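PDB 4ATG: TAF6 from Antonospora locustae, which probably serves as a subunit of the general transcription factor TFIID, its HEAT-repeat C-terminal domain being involved in Taf6-Taf9 complex formation. Local coordinates for residues D14-M19 / D26-C31; P43-H48 / F71-N76. All coordinates share one frame; numbering follows the deposited sequence. Where two conformers were deposited one is given.

Contact 1 of 2, residues D14-M19 / D26-C31; sequences DKILSM and DIAIEC
Ala28 of segment 26-31 directs its methyl at segment 14-19 and lodges beside two side chains one helical turn apart, Ile16 and Met19. Its CB lies 4.0 Å from Met19 CB and 4.2 Å from Ile16 CG2, with the backbone Ile16 O at a similar range. Because so small a residue stands here, the two backbones draw close: Ile16 CA and Ala28 CA are 5.6 Å apart. The larger side chains reach past the methyl in two directions, Ile16 to Cys31 one turn on and Met19 to Ile27, the residue before. Ile16 sends its longer branch onward: CG1 lies beside the backbone N (chi1 -66°), the next torsion bends the chain again, and CD1 ends 3.9 Å from Cys31 CB. Its shorter branch, CG2, is the one left beside Ala28. Met19 takes the other direction. Its CB already rests against Ala28, and the bend about the last torsion (chi3 80°) swings CE over to Ile27, where it meets CG2 at 3.8 Å and CB at nearly the same distance; the two side chains lie obliquely to one another. The side chains meet through carbon atoms alone, so shape rather than polar pairing joins the segments. Two polar groups nearby are bonded locally: Ser18 OG donates to Lys15 O at 2.6 Å, three residues back, and Met19 O is bonded to Ser22 OG in the turn that follows. On its other flank Ile16 touches Phe45 of helix 42-55. The segment axes run roughly antiparallel at 135° and approach to 9.0 Å, with only six residues between the segments. Two consecutive helices folded back across a short turn and sealed by aliphatic side chains are found throughout HEAT-repeat alpha-solenoids, consistent with the family of this domain.

Contact 2 of 2, residues P43-H48 / F71-N76; sequences PYFIQH and FSLIKN
Leu73 reaches from helix 60-75 toward Phe45 and Ile46 of helix 42-55, and its branched end makes the whole contact. CB points at segment 43-48 but stays short of it, since the nearest backbones are still far apart: Leu73 CA and Phe45 CA are separated by 9.1 Å. CG sits beside the backbone N (chi1 -72°), and the second torsion, near 176°, prolongs the chain so that CD1 becomes its forward tip. That methyl comes 4.0 Å from Phe45 CB and, more loosely, 4.3 Å from Ile46 CG1, touching two successive residues of the facing helix. The other methyl, CD2, turns to the Phe45 ring and approaches it obliquely, 4.5 Å from its CD2 atom. Leu73 thus meets both the stem and the ring of the phenylalanine. The interface is small and wholly apolar, and all three residues are buried. Around it, Leu32 of helix 25-34 touches both Phe45 and Leu73, while the Phe45 ring also meets Phe13, Ile16 and Leu17 of helix 7-20. The next residue, Ile74, packs on Ile113, Tyr116 and Ile117 of helix 104-121, so helix 60-75 touches both that helix and helix 42-55.

Contacts 1 and 2 follow one another along the chain, and their centres are about 12 Å apart. They touch at two places, helix 7-20 with helix 42-55 and helix 25-34 with helix 60-75. Ile16 of contact 1 lays CG2 3.7 Å from CE1 of the Phe45 ring, and Leu17 adds its CD2 at 3.9 Å from Phe45 CD1, tying helix 7-20 to helix 42-55. Between helix 25-34 and helix 60-75 the tie is polar: Ser72 OG probably donates a hydrogen bond to Ile29 O, 2.7 Å away. The two contacts therefore belong to one continuous four-helix core near the N-terminal end of the solenoid, with Ile16 and Phe45 each serving more than one interface.

Contact 1 of 2, residues D14-M19 / D26-C31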
loop_
_atom_site.group_PDB
_atom_site.type_symbol
_atom_site.label_atom_id
_atom_site.label_comp_id
_atom_site.label_asym_id
_atom_site.label_seq_id
_atom_site.Cartn_x
_atom_site.Cartn_y
_atom_site.Cartn_z
ATOM N N ASP A 14 20.345 2.413 10.172
ATOM C CA ASP A 14 21.158 2.152 8.978
ATOM C C ASP A 14 21.296 0.659 8.722
ATOM O O ASP A 14 21.242 0.243 7.559
ATOM C CB ASP A 14 22.537 2.815 9.068
ATOM C CG ASP A 14 22.508 4.344 9.035
ATOM O OD1 ASP A 14 21.468 4.927 8.578
ATOM O OD2 ASP A 14 23.508 4.954 9.431
ATOM N N LYS A 15 21.436 -0.158 9.793
ATOM C CA LYS A 15 21.597 -1.626 9.647
ATOM C C LYS A 15 20.347 -2.255 9.008
ATOM O O LYS A 15 20.465 -3.007 8.050
ATOM C CB LYS A 15 21.880 -2.302 11.004
ATOM C CG LYS A 15 22.117 -3.803 10.877
ATOM C CD LYS A 15 23.420 -4.026 10.099
ATOM C CE LYS A 15 23.657 -5.441 9.728
ATOM N NZ LYS A 15 24.924 -5.562 8.920
ATOM N N ILE A 16 19.160 -1.925 9.516
ATOM C CA ILE A 16 17.903 -2.455 8.975
ATOM C C ILE A 16 17.766 -2.096 7.500
ATOM O O ILE A 16 17.406 -2.949 6.684
ATOM C CB ILE A 16 16.681 -1.952 9.802
ATOM C CG1 ILE A 16 16.706 -2.540 11.253
ATOM C CG2 ILE A 16 15.341 -2.261 9.068
ATOM C CD1 ILE A 16 16.643 -4.099 11.409
ATOM N N LEU A 17 17.994 -0.831 7.174
ATOM C CA LEU A 17 17.867 -0.376 5.782
ATOM C C LEU A 17 18.826 -1.129 4.857
ATOM O O LEU A 17 18.425 -1.549 3.768
ATOM C CB LEU A 17 18.046 1.139 5.681
ATOM C CG LEU A 17 16.991 1.999 6.451
ATOM C CD1 LEU A 17 17.137 3.412 6.082
ATOM C CD2 LEU A 17 15.550 1.496 6.287
ATOM N N SER A 18 20.041 -1.395 5.333
ATOM C CA SER A 18 21.059 -2.118 4.567
ATOM C C SER A 18 20.655 -3.576 4.308
ATOM O O SER A 18 21.214 -4.203 3.401
ATOM C CB SER A 18 22.397 -2.099 5.297
ATOM O OG SER A 18 22.413 -3.075 6.332
ATOM N N MET A 19 19.743 -4.125 5.128
ATOM C CA MET A 19 19.256 -5.514 5.015
ATOM C C MET A 19 18.119 -5.675 3.985
ATOM O O MET A 19 17.864 -6.778 3.556
ATOM C CB MET A 19 18.811 -6.041 6.399
ATOM C CG MET A 19 20.007 -6.208 7.394
ATOM S SD MET A 19 19.495 -6.202 9.136
ATOM C CE MET A 19 18.916 -7.868 9.293
ATOM N N ASP A 26 14.290 -10.915 5.319
ATOM C CA ASP A 26 13.264 -11.522 6.173
ATOM C C ASP A 26 13.507 -11.246 7.681
ATOM O O ASP A 26 12.553 -11.112 8.456
ATOM C CB ASP A 26 13.132 -13.008 5.862
ATOM C CG ASP A 26 12.480 -13.285 4.510
ATOM O OD1 ASP A 26 11.562 -12.528 4.118
ATOM O OD2 ASP A 26 12.877 -14.254 3.856
ATOM N N ILE A 27 14.783 -11.155 8.085
ATOM C CA ILE A 27 15.166 -10.798 9.464
ATOM C C ILE A 27 14.744 -9.357 9.724
ATOM O O ILE A 27 14.139 -9.080 10.769
ATOM C CB ILE A 27 16.698 -11.007 9.700
ATOM C CG1 ILE A 27 17.080 -12.477 9.460
ATOM C CG2 ILE A 27 17.075 -10.584 11.134
ATOM C CD1 ILE A 27 18.601 -12.737 9.318
ATOM N N ALA A 28 15.020 -8.438 8.771
ATOM C CA ALA A 28 14.609 -7.026 8.914
ATOM C C ALA A 28 13.081 -6.899 9.076
ATOM O O ALA A 28 12.607 -6.136 9.919
ATOM C CB ALA A 28 15.071 -6.220 7.695
ATOM N N ILE A 29 12.311 -7.663 8.287
ATOM C CA ILE A 29 10.831 -7.656 8.370
ATOM C C ILE A 29 10.425 -8.131 9.765
ATOM O O ILE A 29 9.579 -7.500 10.410
ATOM C CB ILE A 29 10.221 -8.531 7.231
ATOM C CG1 ILE A 29 10.458 -7.867 5.847
ATOM C CG2 ILE A 29 8.725 -8.796 7.454
ATOM C CD1 ILE A 29 10.230 -8.823 4.635
ATOM N N GLU A 30 11.046 -9.224 10.252
ATOM C CA GLU A 30 10.740 -9.718 11.614
ATOM C C GLU A 30 11.102 -8.662 12.666
ATOM O O GLU A 30 10.318 -8.447 13.597
ATOM C CB GLU A 30 11.479 -11.039 11.926
ATOM C CG GLU A 30 11.186 -11.604 13.318
ATOM C CD GLU A 30 9.830 -12.245 13.578
ATOM O OE1 GLU A 30 8.922 -12.127 12.720
ATOM O OE2 GLU A 30 9.673 -12.858 14.659
ATOM N N CYS A 31 12.316 -8.047 12.567
ATOM C CA CYS A 31 12.751 -7.024 13.536
ATOM C C CYS A 31 11.743 -5.903 13.669
ATOM O O CYS A 31 11.510 -5.452 14.782
ATOM C CB CYS A 31 14.125 -6.457 13.188
ATOM S SG CYS A 31 15.484 -7.629 13.420
#

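Contact 2 of 2, residues P43-H48 / F71-N76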
loop_
_atom_site.group_PDB
_atom_site.type_symbol
_atom_site.label_atom_id
_atom_site.label_comp_id
_atom_site.label_asym_id
_atom_site.label_seq_id
_atom_site.Cartn_x
_atom_site.Cartn_y
_atom_site.Cartn_z
ATOM N N PRO A 43 9.066 7.343 12.072
ATOM C CA PRO A 43 8.921 8.305 10.960
ATOM C C PRO A 43 10.035 8.205 9.913
ATOM O O PRO A 43 9.794 8.422 8.727
ATOM C CB PRO A 43 8.960 9.677 11.671
ATOM C CG PRO A 43 9.567 9.419 12.990
ATOM C CD PRO A 43 9.095 8.051 13.370
ATOM N N TYR A 44 11.261 7.887 10.358
ATOM C CA TYR A 44 12.419 7.771 9.471
ATOM C C TYR A 44 12.326 6.511 8.607
ATOM O O TYR A 44 12.660 6.559 7.424
ATOM C CB TYR A 44 13.719 7.843 10.272
ATOM C CG TYR A 44 13.879 9.186 10.958
ATOM C CD1 TYR A 44 13.868 10.371 10.225
ATOM C CD2 TYR A 44 13.933 9.281 12.345
ATOM C CE1 TYR A 44 13.904 11.610 10.855
ATOM C CE2 TYR A 44 14.061 10.516 12.981
ATOM C CZ TYR A 44 14.078 11.677 12.229
ATOM O OH TYR A 44 14.191 12.896 12.854
ATOM N N PHE A 45 11.844 5.398 9.185
ATOM C CA PHE A 45 11.660 4.169 8.400
ATOM C C PHE A 45 10.630 4.444 7.301
ATOM O O PHE A 45 10.865 4.110 6.148
ATOM C CB PHE A 45 11.168 3.017 9.290
ATOM C CG PHE A 45 12.248 2.315 10.090
ATOM C CD1 PHE A 45 13.384 1.804 9.462
ATOM C CD2 PHE A 45 12.066 2.045 11.436
ATOM C CE1 PHE A 45 14.362 1.109 10.191
ATOM C CE2 PHE A 45 13.034 1.325 12.163
ATOM C CZ PHE A 45 14.192 0.901 11.545
ATOM N N ILE A 46 9.510 5.078 7.656
ATOM C CA ILE A 46 8.461 5.396 6.684
ATOM C C ILE A 46 8.974 6.339 5.611
ATOM O O ILE A 46 8.718 6.105 4.436
ATOM C CB ILE A 46 7.172 5.910 7.366
ATOM C CG1 ILE A 46 6.560 4.803 8.242
ATOM C CG2 ILE A 46 6.153 6.412 6.311
ATOM C CD1 ILE A 46 5.694 5.325 9.275
ATOM N N GLN A 47 9.716 7.384 5.994
ATOM C CA GLN A 47 10.289 8.317 5.003
ATOM C C GLN A 47 11.248 7.574 4.051
ATOM O O GLN A 47 11.154 7.752 2.832
ATOM C CB GLN A 47 11.014 9.488 5.718
ATOM C CG GLN A 47 11.469 10.608 4.796
ATOM C CD GLN A 47 12.687 11.339 5.320
ATOM O OE1 GLN A 47 13.045 11.282 6.510
ATOM N NE2 GLN A 47 13.359 12.051 4.433
ATOM N N HIS A 48 12.169 6.725 4.583
ATOM C CA HIS A 48 13.107 5.989 3.705
ATOM C C HIS A 48 12.390 5.006 2.811
ATOM O O HIS A 48 12.696 4.916 1.613
ATOM C CB HIS A 48 14.182 5.229 4.504
ATOM C CG HIS A 48 15.041 4.339 3.645
ATOM N ND1 HIS A 48 16.148 4.832 2.977
ATOM C CD2 HIS A 48 14.911 3.021 3.355
ATOM C CE1 HIS A 48 16.669 3.801 2.327
ATOM N NE2 HIS A 48 15.959 2.691 2.524
ATOM N N PHE A 71 3.787 -3.306 6.928
ATOM C CA PHE A 71 2.872 -4.170 7.677
ATOM C C PHE A 71 3.481 -4.564 9.014
ATOM O O PHE A 71 2.765 -4.671 10.006
ATOM C CB PHE A 71 2.503 -5.418 6.829
ATOM C CG PHE A 71 1.352 -6.223 7.409
ATOM C CD1 PHE A 71 0.174 -5.595 7.813
ATOM C CD2 PHE A 71 1.457 -7.599 7.574
ATOM C CE1 PHE A 71 -0.889 -6.338 8.357
ATOM C CE2 PHE A 71 0.397 -8.339 8.119
ATOM C CZ PHE A 71 -0.762 -7.702 8.508
ATOM N N SER A 72 4.810 -4.788 9.057
ATOM C CA SER A 72 5.468 -5.146 10.321
ATOM C C SER A 72 5.304 -3.996 11.311
ATOM O O SER A 72 4.971 -4.234 12.461
ATOM C CB SER A 72 6.962 -5.406 10.117
ATOM O OG SER A 72 7.222 -6.670 9.526
ATOM N N LEU A 73 5.553 -2.758 10.870
ATOM C CA LEU A 73 5.441 -1.596 11.784
ATOM C C LEU A 73 3.978 -1.411 12.230
ATOM O O LEU A 73 3.709 -1.166 13.417
ATOM C CB LEU A 73 5.942 -0.336 11.065
ATOM C CG LEU A 73 7.459 -0.228 10.823
ATOM C CD1 LEU A 73 7.765 1.052 10.003
ATOM C CD2 LEU A 73 8.218 -0.166 12.132
ATOM N N ILE A 74 3.031 -1.625 11.299
ATOM C CA ILE A 74 1.589 -1.531 11.633
ATOM C C ILE A 74 1.226 -2.569 12.711
ATOM O O ILE A 74 0.455 -2.261 13.627
ATOM C CB ILE A 74 0.720 -1.690 10.344
ATOM C CG1 ILE A 74 0.872 -0.473 9.416
ATOM C CG2 ILE A 74 -0.795 -1.912 10.687
ATOM C CD1 ILE A 74 0.400 -0.752 7.999
ATOM N N LYS A 75 1.781 -3.789 12.612
ATOM C CA LYS A 75 1.507 -4.891 13.567
ATOM C C LYS A 75 2.320 -4.904 14.863
ATOM O O LYS A 75 1.988 -5.651 15.788
ATOM C CB LYS A 75 1.665 -6.262 12.883
ATOM C CG LYS A 75 0.632 -6.556 11.777
ATOM C CD LYS A 75 -0.799 -6.730 12.294
ATOM C CE LYS A 75 -1.137 -8.133 12.753
ATOM N NZ LYS A 75 -2.597 -8.286 13.026
ATOM N N ASN A 76 3.399 -4.139 14.917
ATOM C CA ASN A 76 4.287 -4.118 16.086
ATOM C C ASN A 76 3.584 -3.600 17.324
ATOM O O ASN A 76 3.168 -2.449 17.378
ATOM C CB ASN A 76 5.599 -3.354 15.759
ATOM C CG ASN A 76 6.693 -3.488 16.786
ATOM O OD1 ASN A 76 6.440 -3.693 17.973
ATOM N ND2 ASN A 76 7.952 -3.401 16.345
#